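Local coordinates for mannosyl-glycoprotein endo-beta-N-acetylglucosamidase-like domain-containing protein (Pseudomonas protegens, PDB 4KT3) that acts as a type VI secretion effector that probably hydrolyses glycosidic bonds of bacterial peptidoglycan, and is seen here in complex with its immunity protein, at residues P58-L63 and A170-M175; D134-A139 and Y163-I168; N83-H88 and D112-S117; A89-Q94 and A118-S123. All coordinates share one frame; numbering follows the deposited sequence.

Interaction 1 of 4, residues P58-L63 and A170-M175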
loop_
_atom_site.group_PDB
_atom_site.type_symbol
_atom_site.label_atom_id
_atom_site.label_comp_id
_atom_site.label_asym_id
_atom_site.label_seq_id
_atom_site.Cartn_x
_atom_site.Cartn_y
_atom_site.Cartn_z
ATOM N N PRO A 58 -6.690 2.806 -19.844
ATOM C CA PRO A 58 -5.926 3.987 -19.434
ATOM C C PRO A 58 -4.700 3.552 -18.632
ATOM O O PRO A 58 -4.792 2.654 -17.794
ATOM C CB PRO A 58 -6.900 4.754 -18.537
ATOM C CG PRO A 58 -8.264 4.259 -18.920
ATOM C CD PRO A 58 -8.057 2.813 -19.298
ATOM N N VAL A 59 -3.562 4.173 -18.890
ATOM C CA VAL A 59 -2.334 3.749 -18.231
ATOM C C VAL A 59 -2.439 3.801 -16.701
ATOM O O VAL A 59 -1.887 2.945 -16.006
ATOM C CB VAL A 59 -1.104 4.546 -18.749
ATOM C CG1 VAL A 59 -1.200 6.012 -18.394
ATOM C CG2 VAL A 59 0.179 3.919 -18.226
ATOM N N GLU A 60 -3.158 4.788 -16.181
ATOM C CA GLU A 60 -3.328 4.915 -14.737
ATOM C C GLU A 60 -4.038 3.721 -14.110
ATOM O O GLU A 60 -3.881 3.468 -12.914
ATOM C CB GLU A 60 -4.078 6.204 -14.378
ATOM C CG GLU A 60 -5.489 6.339 -14.945
ATOM C CD GLU A 60 -5.549 7.106 -16.271
ATOM O OE1 GLU A 60 -4.568 7.066 -17.053
ATOM O OE2 GLU A 60 -6.601 7.732 -16.524
ATOM N N ASN A 61 -4.823 2.992 -14.887
ATOM C CA ASN A 61 -5.488 1.810 -14.327
ATOM C C ASN A 61 -4.449 0.739 -13.988
ATOM O O ASN A 61 -4.484 0.127 -12.902
ATOM C CB ASN A 61 -6.513 1.228 -15.288
ATOM C CG ASN A 61 -7.724 2.131 -15.492
ATOM O OD1 ASN A 61 -7.659 3.344 -15.306
ATOM N ND2 ASN A 61 -8.837 1.533 -15.901
ATOM N N LEU A 62 -3.535 0.508 -14.923
ATOM C CA LEU A 62 -2.470 -0.471 -14.742
ATOM C C LEU A 62 -1.453 -0.008 -13.693
ATOM O O LEU A 62 -1.054 -0.786 -12.817
ATOM C CB LEU A 62 -1.771 -0.747 -16.071
ATOM C CG LEU A 62 -0.708 -1.847 -16.073
ATOM C CD1 LEU A 62 -1.305 -3.207 -15.753
ATOM C CD2 LEU A 62 0.057 -1.862 -17.412
ATOM N N LEU A 63 -1.023 1.248 -13.800
ATOM C CA LEU A 63 -0.046 1.794 -12.879
ATOM C C LEU A 63 -0.637 1.904 -11.471
ATOM O O LEU A 63 0.054 1.675 -10.477
ATOM C CB LEU A 63 0.434 3.151 -13.398
ATOM C CG LEU A 63 1.530 3.862 -12.595
ATOM C CD1 LEU A 63 2.770 2.996 -12.399
ATOM C CD2 LEU A 63 1.924 5.185 -13.265
ATOM N N ALA A 170 -5.787 8.854 -8.072
ATOM C CA ALA A 170 -4.637 9.512 -7.454
ATOM C C ALA A 170 -3.391 9.379 -8.331
ATOM O O ALA A 170 -2.631 10.334 -8.495
ATOM C CB ALA A 170 -4.376 8.941 -6.061
ATOM N N VAL A 171 -3.181 8.187 -8.876
ATOM C CA VAL A 171 -2.079 7.958 -9.805
ATOM C C VAL A 171 -2.199 8.862 -11.032
ATOM O O VAL A 171 -1.214 9.462 -11.453
ATOM C CB VAL A 171 -1.951 6.456 -10.179
ATOM C CG1 VAL A 171 -1.102 6.238 -11.436
ATOM C CG2 VAL A 171 -1.354 5.693 -9.018
ATOM N N ARG A 172 -3.395 8.959 -11.606
ATOM C CA ARG A 172 -3.614 9.851 -12.739
ATOM C C ARG A 172 -3.133 11.261 -12.408
ATOM O O ARG A 172 -2.471 11.906 -13.226
ATOM C CB ARG A 172 -5.086 9.887 -13.144
ATOM C CG ARG A 172 -5.356 10.607 -14.471
ATOM C CD ARG A 172 -6.854 10.864 -14.676
ATOM N NE ARG A 172 -7.630 9.630 -14.638
ATOM C CZ ARG A 172 -8.829 9.500 -14.076
ATOM N NH1 ARG A 172 -9.427 10.535 -13.499
ATOM N NH2 ARG A 172 -9.439 8.324 -14.100
ATOM N N GLY A 173 -3.471 11.742 -11.213
ATOM C CA GLY A 173 -3.049 13.066 -10.791
ATOM C C GLY A 173 -1.552 13.154 -10.553
ATOM O O GLY A 173 -0.923 14.156 -10.888
ATOM N N ARG A 174 -0.972 12.117 -9.961
ATOM C CA ARG A 174 0.456 12.118 -9.665
ATOM C C ARG A 174 1.320 12.056 -10.921
ATOM O O ARG A 174 2.490 12.443 -10.897
ATOM C CB ARG A 174 0.797 10.988 -8.683
ATOM C CG ARG A 174 0.295 11.314 -7.291
ATOM C CD ARG A 174 0.666 10.318 -6.218
ATOM N NE ARG A 174 0.448 10.972 -4.913
ATOM C CZ ARG A 174 -0.270 10.499 -3.896
ATOM N NH1 ARG A 174 -0.861 9.314 -3.941
ATOM N NH2 ARG A 174 -0.384 11.228 -2.796
HETATM N N MSE A 175 0.735 11.621 -12.028
HETATM C CA MSE A 175 1.449 11.625 -13.302
HETATM C C MSE A 175 1.791 13.038 -13.779
HETATM O O MSE A 175 2.703 13.221 -14.582
HETATM C CB MSE A 175 0.632 10.885 -14.377
HETATM C CG MSE A 175 0.625 9.376 -14.203
HETATM SE SE MSE A 175 -0.496 8.438 -15.450
HETATM C CE MSE A 175 0.518 8.783 -17.089
HETATM O O HOH W 1 -8.784 5.912 -15.660
#

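Interaction 2 of 4, residues D134-A139 and Y163-I168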
loop_
_atom_site.group_PDB
_atom_site.type_symbol
_atom_site.label_atom_id
_atom_site.label_comp_id
_atom_site.label_asym_id
_atom_site.label_seq_id
_atom_site.Cartn_x
_atom_site.Cartn_y
_atom_site.Cartn_z
ATOM N N ASP A 134 -13.161 2.478 -17.312
ATOM C CA ASP A 134 -13.658 3.108 -16.094
ATOM C C ASP A 134 -13.008 2.427 -14.899
ATOM O O ASP A 134 -12.972 1.209 -14.829
ATOM C CB ASP A 134 -15.174 2.985 -16.008
ATOM C CG ASP A 134 -15.727 3.527 -14.714
ATOM O OD1 ASP A 134 -15.822 4.769 -14.578
ATOM O OD2 ASP A 134 -16.080 2.707 -13.837
ATOM N N PRO A 135 -12.469 3.216 -13.954
ATOM C CA PRO A 135 -11.751 2.611 -12.822
ATOM C C PRO A 135 -12.583 1.628 -11.984
ATOM O O PRO A 135 -12.040 0.604 -11.546
ATOM C CB PRO A 135 -11.339 3.831 -11.997
ATOM C CG PRO A 135 -11.131 4.893 -13.024
ATOM C CD PRO A 135 -12.240 4.670 -14.028
HETATM N N MSE A 136 -13.861 1.922 -11.755
HETATM C CA MSE A 136 -14.710 0.981 -11.034
HETATM C C MSE A 136 -14.932 -0.309 -11.816
HETATM O O MSE A 136 -14.866 -1.395 -11.250
HETATM C CB MSE A 136 -16.070 1.608 -10.704
HETATM C CG MSE A 136 -15.985 2.671 -9.640
HETATM SE SE MSE A 136 -15.684 1.886 -7.898
HETATM C CE MSE A 136 -17.464 1.186 -7.580
ATOM N N ALA A 137 -15.213 -0.182 -13.108
ATOM C CA ALA A 137 -15.384 -1.344 -13.973
ATOM C C ALA A 137 -14.112 -2.179 -13.989
ATOM O O ALA A 137 -14.163 -3.409 -13.991
ATOM C CB ALA A 137 -15.742 -0.905 -15.377
ATOM N N PHE A 138 -12.964 -1.507 -14.035
ATOM C CA PHE A 138 -11.683 -2.202 -14.003
ATOM C C PHE A 138 -11.547 -3.042 -12.717
ATOM O O PHE A 138 -11.213 -4.223 -12.769
ATOM C CB PHE A 138 -10.536 -1.185 -14.131
ATOM C CG PHE A 138 -9.163 -1.792 -14.041
ATOM C CD1 PHE A 138 -8.646 -2.536 -15.088
ATOM C CD2 PHE A 138 -8.398 -1.634 -12.897
ATOM C CE1 PHE A 138 -7.377 -3.087 -15.008
ATOM C CE2 PHE A 138 -7.131 -2.181 -12.809
ATOM C CZ PHE A 138 -6.624 -2.920 -13.854
ATOM N N ALA A 139 -11.804 -2.431 -11.568
ATOM C CA ALA A 139 -11.654 -3.144 -10.307
ATOM C C ALA A 139 -12.633 -4.316 -10.245
ATOM O O ALA A 139 -12.294 -5.407 -9.788
ATOM C CB ALA A 139 -11.878 -2.201 -9.146
ATOM N N TYR A 163 -11.981 1.610 -3.388
ATOM C CA TYR A 163 -10.649 1.832 -2.846
ATOM C C TYR A 163 -9.603 1.822 -3.975
ATOM O O TYR A 163 -8.764 2.719 -4.062
ATOM C CB TYR A 163 -10.332 0.787 -1.762
ATOM C CG TYR A 163 -8.958 0.940 -1.130
ATOM C CD1 TYR A 163 -7.858 0.264 -1.639
ATOM C CD2 TYR A 163 -8.766 1.761 -0.032
ATOM C CE1 TYR A 163 -6.594 0.417 -1.074
ATOM C CE2 TYR A 163 -7.513 1.912 0.545
ATOM C CZ TYR A 163 -6.435 1.235 0.022
ATOM O OH TYR A 163 -5.190 1.373 0.581
ATOM N N LEU A 164 -9.663 0.821 -4.851
ATOM C CA LEU A 164 -8.707 0.744 -5.946
ATOM C C LEU A 164 -8.942 1.883 -6.938
ATOM O O LEU A 164 -7.993 2.472 -7.452
ATOM C CB LEU A 164 -8.807 -0.597 -6.667
ATOM C CG LEU A 164 -7.901 -0.789 -7.894
ATOM C CD1 LEU A 164 -6.447 -0.551 -7.553
ATOM C CD2 LEU A 164 -8.066 -2.191 -8.439
ATOM N N ALA A 165 -10.208 2.180 -7.216
ATOM C CA ALA A 165 -10.532 3.243 -8.153
ATOM C C ALA A 165 -9.956 4.578 -7.672
ATOM O O ALA A 165 -9.472 5.380 -8.474
ATOM C CB ALA A 165 -12.050 3.336 -8.361
ATOM N N ASP A 166 -9.989 4.809 -6.363
ATOM C CA ASP A 166 -9.416 6.028 -5.797
ATOM C C ASP A 166 -7.901 6.084 -5.996
ATOM O O ASP A 166 -7.347 7.150 -6.267
ATOM C CB ASP A 166 -9.763 6.162 -4.312
ATOM C CG ASP A 166 -11.211 6.579 -4.087
ATOM O OD1 ASP A 166 -11.890 6.947 -5.073
ATOM O OD2 ASP A 166 -11.670 6.547 -2.922
ATOM N N ILE A 167 -7.232 4.940 -5.866
ATOM C CA ILE A 167 -5.788 4.882 -6.125
ATOM C C ILE A 167 -5.496 5.204 -7.589
ATOM O O ILE A 167 -4.553 5.942 -7.893
ATOM C CB ILE A 167 -5.202 3.508 -5.762
ATOM C CG1 ILE A 167 -5.202 3.348 -4.240
ATOM C CG2 ILE A 167 -3.788 3.361 -6.295
ATOM C CD1 ILE A 167 -4.806 1.961 -3.770
ATOM N N ILE A 168 -6.319 4.678 -8.488
ATOM C CA ILE A 168 -6.138 4.920 -9.918
ATOM C C ILE A 168 -6.271 6.414 -10.212
ATOM O O ILE A 168 -5.482 6.993 -10.969
ATOM C CB ILE A 168 -7.166 4.095 -10.731
ATOM C CG1 ILE A 168 -6.752 2.617 -10.703
ATOM C CG2 ILE A 168 -7.270 4.596 -12.159
ATOM C CD1 ILE A 168 -7.844 1.648 -11.157
#

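Interaction 3 of 4, residues N83-H88 and D112-S117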
loop_
_atom_site.group_PDB
_atom_site.type_symbol
_atom_site.label_atom_id
_atom_site.label_comp_id
_atom_site.label_asym_id
_atom_site.label_seq_id
_atom_site.Cartn_x
_atom_site.Cartn_y
_atom_site.Cartn_z
ATOM N N ASN A 83 8.301 -7.988 -8.348
ATOM C CA ASN A 83 6.936 -8.440 -8.578
ATOM C C ASN A 83 5.992 -7.337 -8.139
ATOM O O ASN A 83 5.538 -7.320 -6.987
ATOM C CB ASN A 83 6.690 -9.748 -7.830
ATOM C CG ASN A 83 5.305 -10.333 -8.069
ATOM O OD1 ASN A 83 4.426 -9.714 -8.675
ATOM N ND2 ASN A 83 5.095 -11.544 -7.551
ATOM N N TYR A 84 5.715 -6.417 -9.062
ATOM C CA TYR A 84 4.949 -5.207 -8.740
ATOM C C TYR A 84 3.437 -5.426 -8.789
ATOM O O TYR A 84 2.674 -4.502 -8.542
ATOM C CB TYR A 84 5.380 -4.034 -9.624
ATOM C CG TYR A 84 6.727 -3.475 -9.268
ATOM C CD1 TYR A 84 7.894 -4.096 -9.690
ATOM C CD2 TYR A 84 6.841 -2.312 -8.519
ATOM C CE1 TYR A 84 9.140 -3.581 -9.359
ATOM C CE2 TYR A 84 8.073 -1.799 -8.189
ATOM C CZ TYR A 84 9.219 -2.440 -8.607
ATOM O OH TYR A 84 10.457 -1.925 -8.266
ATOM N N PHE A 85 3.007 -6.656 -9.066
ATOM C CA PHE A 85 1.581 -6.985 -9.087
ATOM C C PHE A 85 1.255 -8.074 -8.075
ATOM O O PHE A 85 0.147 -8.624 -8.069
ATOM C CB PHE A 85 1.163 -7.352 -10.524
ATOM C CG PHE A 85 1.207 -6.166 -11.443
ATOM C CD1 PHE A 85 2.406 -5.767 -12.017
ATOM C CD2 PHE A 85 0.073 -5.399 -11.672
ATOM C CE1 PHE A 85 2.472 -4.644 -12.798
ATOM C CE2 PHE A 85 0.138 -4.273 -12.478
ATOM C CZ PHE A 85 1.343 -3.898 -13.036
ATOM N N SER A 86 2.230 -8.343 -7.198
ATOM C CA SER A 86 2.140 -9.385 -6.175
ATOM C C SER A 86 1.485 -10.666 -6.694
ATOM O O SER A 86 0.613 -11.251 -6.041
ATOM C CB SER A 86 1.414 -8.869 -4.925
ATOM O OG SER A 86 2.118 -7.769 -4.375
HETATM N N MSE A 87 1.940 -11.101 -7.864
HETATM C CA MSE A 87 1.444 -12.309 -8.499
HETATM C C MSE A 87 1.854 -13.530 -7.713
HETATM O O MSE A 87 3.028 -13.705 -7.402
HETATM C CB MSE A 87 2.051 -12.453 -9.897
HETATM C CG MSE A 87 1.809 -11.274 -10.805
HETATM SE SE MSE A 87 0.031 -11.271 -11.575
HETATM C CE MSE A 87 0.225 -12.760 -12.805
ATOM N N HIS A 88 0.874 -14.381 -7.436
ATOM C CA HIS A 88 1.130 -15.701 -6.906
ATOM C C HIS A 88 1.884 -16.535 -7.942
ATOM O O HIS A 88 1.653 -16.424 -9.154
ATOM C CB HIS A 88 -0.191 -16.397 -6.548
ATOM C CG HIS A 88 -0.898 -15.800 -5.370
ATOM N ND1 HIS A 88 -2.151 -16.211 -4.967
ATOM C CD2 HIS A 88 -0.530 -14.821 -4.512
ATOM C CE1 HIS A 88 -2.519 -15.518 -3.902
ATOM N NE2 HIS A 88 -1.557 -14.659 -3.614
ATOM N N ASP A 112 12.271 -10.534 -13.718
ATOM C CA ASP A 112 13.471 -9.777 -14.091
ATOM C C ASP A 112 13.323 -8.271 -13.894
ATOM O O ASP A 112 14.326 -7.557 -13.756
ATOM C CB ASP A 112 13.827 -10.035 -15.555
ATOM C CG ASP A 112 14.604 -11.318 -15.767
ATOM O OD1 ASP A 112 15.449 -11.678 -14.927
ATOM O OD2 ASP A 112 14.375 -11.961 -16.816
ATOM N N SER A 113 12.087 -7.782 -13.887
ATOM C CA SER A 113 11.843 -6.342 -13.902
ATOM C C SER A 113 10.371 -6.029 -13.688
ATOM O O SER A 113 9.522 -6.902 -13.833
ATOM C CB SER A 113 12.243 -5.776 -15.253
ATOM O OG SER A 113 11.416 -6.313 -16.276
ATOM N N PHE A 114 10.087 -4.773 -13.365
ATOM C CA PHE A 114 8.723 -4.254 -13.303
ATOM C C PHE A 114 7.996 -4.641 -14.590
ATOM O O PHE A 114 6.881 -5.176 -14.555
ATOM C CB PHE A 114 8.743 -2.720 -13.147
ATOM C CG PHE A 114 7.382 -2.092 -13.138
ATOM C CD1 PHE A 114 6.654 -1.968 -14.308
ATOM C CD2 PHE A 114 6.844 -1.598 -11.969
ATOM C CE1 PHE A 114 5.383 -1.392 -14.307
ATOM C CE2 PHE A 114 5.573 -1.028 -11.953
ATOM C CZ PHE A 114 4.837 -0.928 -13.123
ATOM N N GLN A 115 8.643 -4.379 -15.724
ATOM C CA GLN A 115 8.028 -4.591 -17.021
ATOM C C GLN A 115 7.580 -6.045 -17.170
ATOM O O GLN A 115 6.455 -6.316 -17.630
ATOM C CB GLN A 115 9.008 -4.230 -18.142
ATOM N N LYS A 116 8.446 -6.986 -16.804
ATOM C CA LYS A 116 8.089 -8.402 -16.898
ATOM C C LYS A 116 6.931 -8.738 -15.968
ATOM O O LYS A 116 6.072 -9.526 -16.337
ATOM C CB LYS A 116 9.280 -9.306 -16.594
ATOM C CG LYS A 116 10.326 -9.315 -17.676
ATOM C CD LYS A 116 9.917 -10.146 -18.859
ATOM C CE LYS A 116 11.040 -10.129 -19.895
ATOM N NZ LYS A 116 10.924 -11.199 -20.900
ATOM N N SER A 117 6.884 -8.140 -14.783
ATOM C CA SER A 117 5.776 -8.427 -13.874
ATOM C C SER A 117 4.461 -7.913 -14.467
ATOM O O SER A 117 3.407 -8.564 -14.301
ATOM C CB SER A 117 6.035 -7.908 -12.441
ATOM O OG SER A 117 5.835 -6.510 -12.281
#

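Interaction 4 of 4, residues A89-Q94 and A118-S123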
loop_
_atom_site.group_PDB
_atom_site.type_symbol
_atom_site.label_atom_id
_atom_site.label_comp_id
_atom_site.label_asym_id
_atom_site.label_seq_id
_atom_site.Cartn_x
_atom_site.Cartn_y
_atom_site.Cartn_z
ATOM N N ALA A 89 2.794 -17.369 -7.454
ATOM C CA ALA A 89 3.477 -18.331 -8.304
ATOM C C ALA A 89 2.623 -19.593 -8.434
ATOM O O ALA A 89 1.948 -19.998 -7.473
ATOM C CB ALA A 89 4.824 -18.676 -7.720
ATOM N N PRO A 90 2.662 -20.243 -9.605
ATOM C CA PRO A 90 3.456 -19.860 -10.774
ATOM C C PRO A 90 2.764 -18.817 -11.635
ATOM O O PRO A 90 1.537 -18.830 -11.746
ATOM C CB PRO A 90 3.604 -21.173 -11.546
ATOM C CG PRO A 90 2.346 -21.954 -11.206
ATOM C CD PRO A 90 1.984 -21.544 -9.788
ATOM N N ALA A 91 3.557 -17.929 -12.233
ATOM C CA ALA A 91 3.037 -16.898 -13.118
ATOM C C ALA A 91 3.860 -16.918 -14.399
ATOM O O ALA A 91 5.042 -17.259 -14.367
ATOM C CB ALA A 91 3.133 -15.544 -12.457
ATOM N N PRO A 92 3.236 -16.579 -15.538
ATOM C CA PRO A 92 4.015 -16.502 -16.776
ATOM C C PRO A 92 5.181 -15.539 -16.622
ATOM O O PRO A 92 5.060 -14.501 -15.950
ATOM C CB PRO A 92 3.010 -15.968 -17.801
ATOM C CG PRO A 92 1.665 -16.258 -17.229
ATOM C CD PRO A 92 1.826 -16.205 -15.740
ATOM N N LEU A 93 6.299 -15.897 -17.249
ATOM C CA LEU A 93 7.519 -15.082 -17.279
ATOM C C LEU A 93 8.296 -15.070 -15.967
ATOM O O LEU A 93 9.331 -14.411 -15.872
ATOM C CB LEU A 93 7.247 -13.640 -17.752
ATOM C CG LEU A 93 6.601 -13.455 -19.126
ATOM C CD1 LEU A 93 6.015 -12.052 -19.269
ATOM C CD2 LEU A 93 7.622 -13.744 -20.236
ATOM N N GLN A 94 7.844 -15.797 -14.952
ATOM C CA GLN A 94 8.598 -15.775 -13.694
ATOM C C GLN A 94 9.987 -16.410 -13.864
ATOM O O GLN A 94 10.187 -17.314 -14.701
ATOM C CB GLN A 94 7.835 -16.466 -12.561
ATOM C CG GLN A 94 7.853 -17.993 -12.602
ATOM C CD GLN A 94 7.141 -18.592 -11.414
ATOM O OE1 GLN A 94 6.102 -18.090 -10.987
ATOM N NE2 GLN A 94 7.700 -19.670 -10.865
ATOM N N ALA A 118 4.528 -6.776 -15.168
ATOM C CA ALA A 118 3.350 -6.202 -15.813
ATOM C C ALA A 118 2.907 -7.082 -16.988
ATOM O O ALA A 118 1.709 -7.296 -17.204
ATOM C CB ALA A 118 3.629 -4.767 -16.282
ATOM N N GLN A 119 3.870 -7.575 -17.759
ATOM C CA GLN A 119 3.571 -8.490 -18.861
ATOM C C GLN A 119 2.967 -9.809 -18.344
ATOM O O GLN A 119 2.129 -10.430 -19.008
ATOM C CB GLN A 119 4.847 -8.738 -19.685
ATOM C CG GLN A 119 5.326 -7.488 -20.425
ATOM C CD GLN A 119 6.658 -7.657 -21.116
ATOM O OE1 GLN A 119 7.498 -8.451 -20.719
ATOM N NE2 GLN A 119 6.848 -6.891 -22.176
ATOM N N SER A 120 3.399 -10.223 -17.159
ATOM C CA SER A 120 2.872 -11.423 -16.532
ATOM C C SER A 120 1.405 -11.214 -16.174
ATOM O O SER A 120 0.542 -12.067 -16.477
ATOM C CB SER A 120 3.680 -11.745 -15.285
ATOM O OG SER A 120 3.257 -12.970 -14.718
ATOM N N PHE A 121 1.122 -10.091 -15.524
ATOM C CA PHE A 121 -0.255 -9.699 -15.234
ATOM C C PHE A 121 -1.099 -9.704 -16.513
ATOM O O PHE A 121 -2.194 -10.273 -16.546
ATOM C CB PHE A 121 -0.316 -8.310 -14.581
ATOM C CG PHE A 121 -1.704 -7.770 -14.499
ATOM C CD1 PHE A 121 -2.570 -8.200 -13.508
ATOM C CD2 PHE A 121 -2.174 -6.902 -15.454
ATOM C CE1 PHE A 121 -3.871 -7.752 -13.462
ATOM C CE2 PHE A 121 -3.473 -6.451 -15.412
ATOM C CZ PHE A 121 -4.320 -6.871 -14.413
ATOM N N ALA A 122 -0.570 -9.108 -17.577
ATOM C CA ALA A 122 -1.281 -9.045 -18.844
ATOM C C ALA A 122 -1.551 -10.438 -19.412
ATOM O O ALA A 122 -2.635 -10.698 -19.942
ATOM C CB ALA A 122 -0.485 -8.214 -19.839
ATOM N N SER A 123 -0.559 -11.321 -19.316
ATOM C CA SER A 123 -0.682 -12.694 -19.808
ATOM C C SER A 123 -1.815 -13.443 -19.090
ATOM O O SER A 123 -2.664 -14.096 -19.730
ATOM C CB SER A 123 0.663 -13.417 -19.629
ATOM O OG SER A 123 0.649 -14.713 -20.202
#

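Interaction 1 of 4, residues P58-L63 and A170-M175
Glu60 and Arg172 supply the charged half of this helix-helix contact. Arg172 NE donates to Glu60 OE2 over 2.9 Å as part of a salt bridge. The N-H reaches the oxygen from above the carboxylate plane, and the carboxylate and guanidinium planes are 69° apart, so the pair does not form the flat two-pronged arrangement. Glu60 CG sits between the backbone N and the carbonyl carbon (chi1 61°), and a bend at chi2 turns the carboxylate across the Arg172 side chain. A water completes the polar group: it donates to Glu60 OE2 and, over 2.8 Å, to Asn61 OD1, while accepting from Arg172 NH2 at 2.9 Å.

The apolar half lies beside it. Val171 CG1 packs 3.7 Å from Leu63 CD2, and the bent end of Met175, present as selenomethionine, brings CE to 3.5 Å from Val59 CG1. Helix 35-54 joins here, with Cys48 touching Val59 and Val41 touching Met175.

The axes of helix segments 59-63 and 170-174 approach to 8.8 Å. The contact thus joins the start of helix 59-70 to the last turns of helix 160-174, in a chain whose family belongs to the lysozyme clan. Since OE2 is held by both the arginine and the water, its negative charge is probably well stabilised beside the apolar packing.

Interaction 2 of 4, residues D134-A139 and Y163-I168
A 2.8 Å bond from Phe138 N to Asp134 O opens the first turn of helix 135-144, the turn that lays Pro135 and Phe138 against Ala165 and Ile168. Asp134 is the N-cap: its OD2 accepts from Ala137 N over 3.1 Å, on the anti side of the carboxylate and 19° out of its plane. The contact is an oblique helix-helix packing within a largely helical domain of a family in the lysozyme clan, and the axes of helix segments 135-139 and 163-168 approach to 8.5 Å.

No hydrogen bond passes between segments 134-139 and 163-168, so the union is apolar. The backbones come close where the short Ala165 side chain faces the Pro135 ring: Pro135 CB meets Ala165 CB at 3.7 Å. Beyond this point Met136, a selenomethionine folded back at chi2 and chi3, places SE 3.9 Å from the same methyl, so Ala165 is touched by both Pro135 and Met136. One turn further along helix 135-144, Ala139 CB rests on Leu164 CD2, which also nears the Phe138 ring.

Ile168 spans two neighbours with its two branches, CG2 lying against the Pro135 ring and CD1 serving Phe138. The aromatic ring is also touched by Asn61 of helix 59-70 and by Leu57. On another side of helix 160-174, Tyr163 OH bonds to Glu94 and Asn96 of the immunity protein chain. A chi1 of 177° carries the Phe138 ring toward helix 59-70, where its CD2 lies obliquely 3.8 Å from Ile168 CD1.

Interaction 3 of 4, residues N83-H88 and D112-S117
This is a buried contact between a loop and a helix start, in which Tyr84 and Phe85 of the turn following helix 76-81 pack on Phe114 and Ser117 in the first turn of helix 114-129. Residues Asn83 to Ser86 form a type I beta turn. Phe114 CD2 lies over one face of the Tyr84 ring, displaced toward its rim and 3.3 Å from Tyr84 CG. The ring planes make 51°, an oblique pairing. Tyr44 of helix 35-54 touches both, stacking on Phe114 and meeting Tyr84 edge-to-face.

Ser117 OG is the polar link. It accepts from Tyr84 N at 3.2 Å and donates to Phe114 O, one turn back, at 2.8 Å. Its chi1 of 78° places the oxygen between backbone N and carbonyl carbon, within range of both partners. The same oxygen lies in the plane of the Phe85 ring, 3.5 Å from CD1 at its edge.

Asn83 shapes the loop from inside: OD1 accepts from Met87 N at 3.0 Å, while ND2 donates to Met87 O and to Ala109 O of strand 108-110. At the end of the turn Ser86, and beyond it His88, bond to the immunity protein chain. A single serine hydroxyl therefore ties the loop backbone to the helix with both its donor and its acceptor used, leaving its two polar partners satisfied among aromatic rings.

Interaction 4 of 4, residues A89-Q94 and A118-S123
Ser120 OG donates to Pro92 O over 2.7 Å, in the carbonyl plane and on a lone pair, and this is the polar bond that fastens the loop 89-94 to helix 114-129. The hydroxyl is anti to the backbone N of Ser120 (chi1 -175°), which turns it toward the loop, and Ala91 CB packs 3.4 Å from it. Around this bond the touching is apolar or mixed. Pro92 CG lies 3.5 Å from Ser123 OG, one turn along the helix, and Leu93 CD1 reaches back the other way to Gln119 CB, also at 3.5 Å, crossing that side chain at a slant. Pro92 and Leu93 thus follow the helix surface from residue 123 to residue 119.

The loop geometry behind these contacts is a type II beta turn from Ala91 to Gln94, closed by Gln94 N donating to Ala91 O at 3.2 Å. Leu93 takes the positive phi (74°) that such a turn requires. With chi1 at 77°, the extended Gln94 side chain brings OE1 to Ala91 N, which donates to it at 2.8 Å from above its carbonyl plane, bracing the turn a second time.

Outside this shell, Ala91 and Gln94 touch Ala109 of strand 108-110, while Ala118, Gln119 and Ala122 lean on Ile51 of helix 35-54. Helix 114-129 therefore lies between the loop leading into strand 96-98 and helix 35-54.

The four contacts form two neighbouring pairs. Interactions 3 and 4, with centres about 7 Å apart, share helix 114-129, and their segments interleave along the chain, so the loop 83-94 is laid along successive turns of one helix. Interactions 1 and 2, about 10 Å apart between centres, share helix 160-174 and lie on the other side of the chain's centre. Helix 59-70 bridges the pairs through Leu62, which touches both Phe85 and Phe121. Interaction 1 closes the longest span, enclosing the other three in sequence, with interaction 2 after interactions 3 and 4. It brings helix 59-70 against the last helix, 160-174, closing a compact, mainly helical fold.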